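Local coordinates for probable adhesion protein (Pseudomonas aeruginosa PAO1, PDB 6R3Z) that probably serves as the periplasmic solute-binding protein of a metal transport system, capturing ferrous iron and, in this crystal form, holding a nickel ion, at residues R185-E190 with R274-S279; A193-A198 with S206-T211. All blocks are in the same frame, centred on the assembly; numbering follows the deposited sequence.

Overall arrangement
Both contacts lie in the part of the chain built round the parallel sheet of strands 193-194, 172-175, 220-226 and 244-248. The centres of the two contacts are about 22 Å apart. Interaction 1 joins the turn after helix 181-185 to the end of helix 260-277. It is partly buried, small and wholly apolar, and it lies away from the metal site. Interaction 2 is a larger surface contact, in which the loop just after strand 193-194 meets helix 205-217. It mixes methyl packing with a bridging water and lies nearer the metal-binding histidines. The two share no touching residues. Interaction 2 is nested within the chain loop that interaction 1 closes.

Interaction 1: residues R185-E190 with R274-S279; sequences REFGLE and RAIQES
The backbones of the 185-190 turn and the 274-279 helix end stay well apart, with Phe187 CA and Ile276 CA 10.1 Å from each other, and side chains bridge the gap. The turn is a Schellman motif after helix 181-185. Gly188 leaves helical geometry with a positive phi, and two bonds run back into the last helical turn. One of them, from Gly188 N to Arg185 O, measures 3.0 Å. The turn places Phe187 and Leu189 so that both start toward helix 260-277. Ile276 answers with a single atom, its CD1 methyl. This methyl lies 4.0 Å from Phe187 CD1, where the isoleucine chain crosses the ring side chain at a slant. It also lies 4.0 Å from Leu189 CD1, and here the two aliphatic chains meet tip to tip. Chi1 (-61°) sets Ile276 CG1 anti to the carbonyl carbon, and the extended chi2 (162°) carries CD1 on to the two partners. The patch continues beyond the segments. Phe187 also packs on Leu269, Val272 and Val273 of the same helix, Leu189 touches Pro167, and Ile276 touches Leu163. Some polar groups at that helix end pair locally. Arg274 NH2 meets Glu278 OE2 at 3.0 Å in a salt bridge, on the syn side but 28° out of the carboxylate plane. Glu278 OE1 also bonds Tyr246 OH, of strand 244-248. Ile276 O takes two donors, the backbone N of Ser279 at 3.0 Å and Ser279 OG at 2.7 Å, the hydroxyl sitting in the carbonyl plane on a lone pair.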
loop_
_atom_site.group_PDB
_atom_site.type_symbol
_atom_site.label_atom_id
_atom_site.label_comp_id
_atom_site.label_asym_id
_atom_site.label_seq_id
_atom_site.Cartn_x
_atom_site.Cartn_y
_atom_site.Cartn_z
ATOM N N ARG A 185 -9.666 0.662 8.772
ATOM C CA ARG A 185 -9.827 1.775 9.720
ATOM C C ARG A 185 -10.730 2.865 9.096
ATOM O O ARG A 185 -11.416 3.580 9.821
ATOM C CB ARG A 185 -8.455 2.392 10.074
ATOM C CG ARG A 185 -8.494 3.289 11.318
ATOM C CD ARG A 185 -7.096 3.652 11.775
ATOM N NE ARG A 185 -7.084 4.091 13.173
ATOM C CZ ARG A 185 -7.047 5.361 13.562
ATOM N NH1 ARG A 185 -7.006 6.338 12.663
ATOM N NH2 ARG A 185 -7.045 5.665 14.853
ATOM N N GLU A 186 -10.757 2.967 7.757
ATOM C CA GLU A 186 -11.594 3.982 7.104
ATOM C C GLU A 186 -13.081 3.630 7.074
ATOM O O GLU A 186 -13.907 4.466 6.696
ATOM C CB GLU A 186 -11.057 4.304 5.739
ATOM C CG GLU A 186 -9.629 4.782 5.893
ATOM C CD GLU A 186 -9.082 5.491 4.686
ATOM O OE1 GLU A 186 -9.086 4.885 3.596
ATOM O OE2 GLU A 186 -8.653 6.656 4.833
ATOM N N PHE A 187 -13.412 2.422 7.547
ATOM C CA PHE A 187 -14.776 1.962 7.732
ATOM C C PHE A 187 -15.076 1.911 9.236
ATOM O O PHE A 187 -16.197 1.593 9.623
ATOM C CB PHE A 187 -14.974 0.573 7.100
ATOM C CG PHE A 187 -14.897 0.571 5.592
ATOM C CD1 PHE A 187 -16.033 0.783 4.820
ATOM C CD2 PHE A 187 -13.697 0.325 4.943
ATOM C CE1 PHE A 187 -15.961 0.763 3.423
ATOM C CE2 PHE A 187 -13.622 0.323 3.548
ATOM C CZ PHE A 187 -14.757 0.538 2.794
ATOM N N GLY A 188 -14.075 2.233 10.061
ATOM C CA GLY A 188 -14.178 2.149 11.518
ATOM C C GLY A 188 -14.089 0.702 11.972
ATOM O O GLY A 188 -14.642 0.320 13.016
ATOM N N LEU A 189 -13.390 -0.122 11.169
ATOM C CA LEU A 189 -13.248 -1.548 11.425
ATOM C C LEU A 189 -11.820 -1.924 11.761
ATOM O O LEU A 189 -10.880 -1.205 11.423
ATOM C CB LEU A 189 -13.749 -2.356 10.220
ATOM C CG LEU A 189 -15.252 -2.308 9.943
ATOM C CD1 LEU A 189 -15.556 -2.919 8.596
ATOM C CD2 LEU A 189 -16.035 -3.050 11.037
ATOM N N GLU A 190 -11.674 -3.063 12.424
ATOM C CA GLU A 190 -10.400 -3.610 12.881
ATOM C C GLU A 190 -10.220 -5.027 12.316
ATOM O O GLU A 190 -11.200 -5.706 12.019
ATOM C CB GLU A 190 -10.440 -3.727 14.414
ATOM C CG GLU A 190 -9.454 -2.847 15.155
ATOM C CD GLU A 190 -9.447 -3.071 16.659
ATOM O OE1 GLU A 190 -10.449 -3.601 17.195
ATOM O OE2 GLU A 190 -8.433 -2.719 17.304
ATOM N N ARG A 274 -18.790 -4.700 -0.515
ATOM C CA ARG A 274 -19.530 -5.930 -0.890
ATOM C C ARG A 274 -19.559 -6.947 0.270
ATOM O O ARG A 274 -20.627 -7.489 0.571
ATOM C CB ARG A 274 -18.944 -6.583 -2.146
ATOM C CG ARG A 274 -19.834 -7.714 -2.662
ATOM C CD ARG A 274 -19.477 -8.157 -4.069
ATOM N NE ARG A 274 -18.124 -8.706 -4.148
ATOM C CZ ARG A 274 -17.818 -9.991 -3.981
ATOM N NH1 ARG A 274 -16.560 -10.399 -4.093
ATOM N NH2 ARG A 274 -18.772 -10.883 -3.713
ATOM N N ALA A 275 -18.404 -7.171 0.937
ATOM C CA ALA A 275 -18.296 -8.085 2.091
ATOM C C ALA A 275 -19.275 -7.649 3.202
ATOM O O ALA A 275 -20.006 -8.484 3.754
ATOM C CB ALA A 275 -16.867 -8.090 2.615
ATOM N N ILE A 276 -19.344 -6.335 3.478
ATOM C CA ILE A 276 -20.259 -5.837 4.514
ATOM C C ILE A 276 -21.735 -6.035 4.058
ATOM O O ILE A 276 -22.557 -6.534 4.829
ATOM C CB ILE A 276 -19.963 -4.354 4.880
ATOM C CG1 ILE A 276 -18.529 -4.177 5.453
ATOM C CG2 ILE A 276 -21.043 -3.804 5.844
ATOM C CD1 ILE A 276 -17.981 -2.688 5.424
ATOM N N GLN A 277 -22.047 -5.649 2.821
ATOM C CA GLN A 277 -23.392 -5.782 2.245
ATOM C C GLN A 277 -23.873 -7.246 2.305
ATOM O O GLN A 277 -25.025 -7.495 2.668
ATOM C CB GLN A 277 -23.431 -5.250 0.804
ATOM C CG GLN A 277 -23.179 -3.733 0.662
ATOM C CD GLN A 277 -24.323 -2.851 1.112
ATOM O OE1 GLN A 277 -24.225 -2.147 2.122
ATOM N NE2 GLN A 277 -25.422 -2.849 0.366
ATOM N N GLU A 278 -22.965 -8.209 2.018
ATOM C CA GLU A 278 -23.269 -9.645 2.021
ATOM C C GLU A 278 -23.337 -10.267 3.423
ATOM O O GLU A 278 -23.714 -11.439 3.546
ATOM C CB GLU A 278 -22.297 -10.424 1.118
ATOM C CG GLU A 278 -22.429 -10.117 -0.370
ATOM C CD GLU A 278 -21.460 -10.828 -1.302
ATOM O OE1 GLU A 278 -20.642 -11.643 -0.820
ATOM O OE2 GLU A 278 -21.519 -10.566 -2.528
ATOM N N SER A 279 -22.969 -9.501 4.474
ATOM C CA SER A 279 -23.031 -9.991 5.853
ATOM C C SER A 279 -24.442 -9.893 6.441
ATOM O O SER A 279 -24.729 -10.527 7.453
ATOM C CB SER A 279 -21.985 -9.313 6.736
ATOM O OG SER A 279 -22.336 -7.979 7.072
#

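Interaction 2: residues A193-A198 with S206-T211; sequences AVVEPA and SQLKKT
This is a surface packing contact between the loop just after strand 193-194 and helix 205-217. It lies in the first half of a beta-alpha-beta crossover, in which strand 193-194 leads through helix 205-217 to the parallel strand 220-226. Val195 and Thr211 form its centre. Val195 CG2 lies 3.7 Å from Thr211 CG2, the two side chains crossing at a slant. The other valine methyl, CG1, is anti to the backbone N (chi1 -177°) and reaches Leu208 CD1 at 4.0 Å. Ile237 and Tyr233 extend this apolar patch, each touching both Val195 and Leu208. Farther along, the Pro197 and Gln207 side chains cross at about a right angle, bringing the proline ring against the amide end. Pro197 CB is 3.7 Å from Gln207 NE2, and Pro197 CG is 3.7 Å from Gln207 OE1. That OE1 accepts a hydrogen bond from Ser204 N, which helps fix the amide beside the proline. Between the two patches a water donates to Val195 O at 2.7 Å and hydrogen-bonds Thr211 OG1 at 2.7 Å. Direct contact is therefore van der Waals in character, while the water supplies a polar link between loop and helix.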
loop_
_atom_site.group_PDB
_atom_site.type_symbol
_atom_site.label_atom_id
_atom_site.label_comp_id
_atom_site.label_asym_id
_atom_site.label_seq_id
_atom_site.Cartn_x
_atom_site.Cartn_y
_atom_site.Cartn_z
ATOM N N ALA A 193 -7.565 -11.004 13.066
ATOM C CA ALA A 193 -6.407 -11.878 12.927
ATOM C C ALA A 193 -5.757 -11.770 11.557
ATOM O O ALA A 193 -6.446 -11.600 10.562
ATOM C CB ALA A 193 -6.828 -13.330 13.188
ATOM N N VAL A 194 -4.423 -11.925 11.518
ATOM C CA VAL A 194 -3.614 -11.932 10.290
ATOM C C VAL A 194 -2.955 -13.328 10.250
ATOM O O VAL A 194 -2.314 -13.749 11.225
ATOM C CB VAL A 194 -2.579 -10.764 10.270
ATOM C CG1 VAL A 194 -1.618 -10.882 9.085
ATOM C CG2 VAL A 194 -3.284 -9.401 10.262
ATOM N N VAL A 195 -3.161 -14.057 9.145
ATOM C CA VAL A 195 -2.657 -15.428 8.995
ATOM C C VAL A 195 -1.123 -15.473 8.950
ATOM O O VAL A 195 -0.529 -16.331 9.613
ATOM C CB VAL A 195 -3.325 -16.174 7.807
ATOM C CG1 VAL A 195 -2.845 -17.630 7.715
ATOM C CG2 VAL A 195 -4.851 -16.103 7.911
ATOM N N GLU A 196 -0.491 -14.581 8.172
ATOM C CA GLU A 196 0.980 -14.547 8.105
ATOM C C GLU A 196 1.533 -14.136 9.489
ATOM O O GLU A 196 1.128 -13.107 10.041
ATOM C CB GLU A 196 1.445 -13.569 7.032
ATOM C CG GLU A 196 1.258 -14.135 5.634
ATOM C CD GLU A 196 1.826 -13.301 4.502
ATOM O OE1 GLU A 196 2.124 -12.103 4.707
ATOM O OE2 GLU A 196 1.984 -13.863 3.399
ATOM N N PRO A 197 2.411 -14.952 10.095
ATOM C CA PRO A 197 2.908 -14.609 11.452
ATOM C C PRO A 197 3.723 -13.315 11.536
ATOM O O PRO A 197 3.842 -12.725 12.618
ATOM C CB PRO A 197 3.721 -15.838 11.865
ATOM C CG PRO A 197 4.108 -16.506 10.563
ATOM C CD PRO A 197 2.956 -16.238 9.617
ATOM N N ALA A 198 4.290 -12.885 10.400
ATOM C CA ALA A 198 5.055 -11.633 10.263
ATOM C C ALA A 198 4.954 -11.197 8.811
ATOM O O ALA A 198 4.599 -12.009 7.944
ATOM C CB ALA A 198 6.523 -11.850 10.640
ATOM N N SER A 206 1.705 -25.999 11.482
ATOM C CA SER A 206 1.215 -25.857 12.873
ATOM C C SER A 206 0.560 -24.489 13.130
ATOM O O SER A 206 -0.520 -24.416 13.735
ATOM C CB SER A 206 2.349 -26.079 13.875
ATOM O OG SER A 206 2.730 -27.440 13.941
ATOM N N GLN A 207 1.186 -23.415 12.635
ATOM C CA GLN A 207 0.660 -22.038 12.763
ATOM C C GLN A 207 -0.671 -21.886 11.995
ATOM O O GLN A 207 -1.628 -21.324 12.527
ATOM C CB GLN A 207 1.684 -21.016 12.257
ATOM C CG GLN A 207 2.862 -20.799 13.224
ATOM C CD GLN A 207 3.941 -19.939 12.629
ATOM O OE1 GLN A 207 4.294 -20.051 11.444
ATOM N NE2 GLN A 207 4.530 -19.089 13.467
ATOM N N LEU A 208 -0.726 -22.397 10.750
ATOM C CA LEU A 208 -1.947 -22.330 9.942
ATOM C C LEU A 208 -3.111 -23.098 10.637
ATOM O O LEU A 208 -4.215 -22.550 10.718
ATOM C CB LEU A 208 -1.694 -22.876 8.537
ATOM C CG LEU A 208 -2.912 -22.931 7.618
ATOM C CD1 LEU A 208 -3.456 -21.528 7.332
ATOM C CD2 LEU A 208 -2.601 -23.703 6.358
ATOM N N LYS A 209 -2.847 -24.313 11.179
ATOM C CA LYS A 209 -3.868 -25.075 11.915
ATOM C C LYS A 209 -4.378 -24.252 13.112
ATOM O O LYS A 209 -5.597 -24.170 13.330
ATOM C CB LYS A 209 -3.317 -26.423 12.396
ATOM C CG LYS A 209 -4.398 -27.342 12.965
ATOM C CD LYS A 209 -3.833 -28.440 13.843
ATOM C CE LYS A 209 -4.919 -29.361 14.358
ATOM N NZ LYS A 209 -5.840 -28.673 15.308
ATOM N N LYS A 210 -3.448 -23.617 13.865
ATOM C CA LYS A 210 -3.830 -22.789 15.022
ATOM C C LYS A 210 -4.683 -21.592 14.563
ATOM O O LYS A 210 -5.742 -21.328 15.158
ATOM C CB LYS A 210 -2.604 -22.334 15.827
ATOM C CG LYS A 210 -1.977 -23.471 16.656
ATOM C CD LYS A 210 -0.870 -22.992 17.628
ATOM C CE LYS A 210 0.382 -22.499 16.937
ATOM N NZ LYS A 210 1.500 -22.270 17.890
ATOM N N THR A 211 -4.284 -20.930 13.455
ATOM C CA THR A 211 -5.069 -19.810 12.919
ATOM C C THR A 211 -6.491 -20.265 12.525
ATOM O O THR A 211 -7.458 -19.577 12.876
ATOM C CB THR A 211 -4.321 -19.092 11.784
ATOM O OG1 THR A 211 -3.140 -18.501 12.343
ATOM C CG2 THR A 211 -5.186 -17.993 11.128
HETATM O O HOH W 1 -0.882 -18.702 10.876
#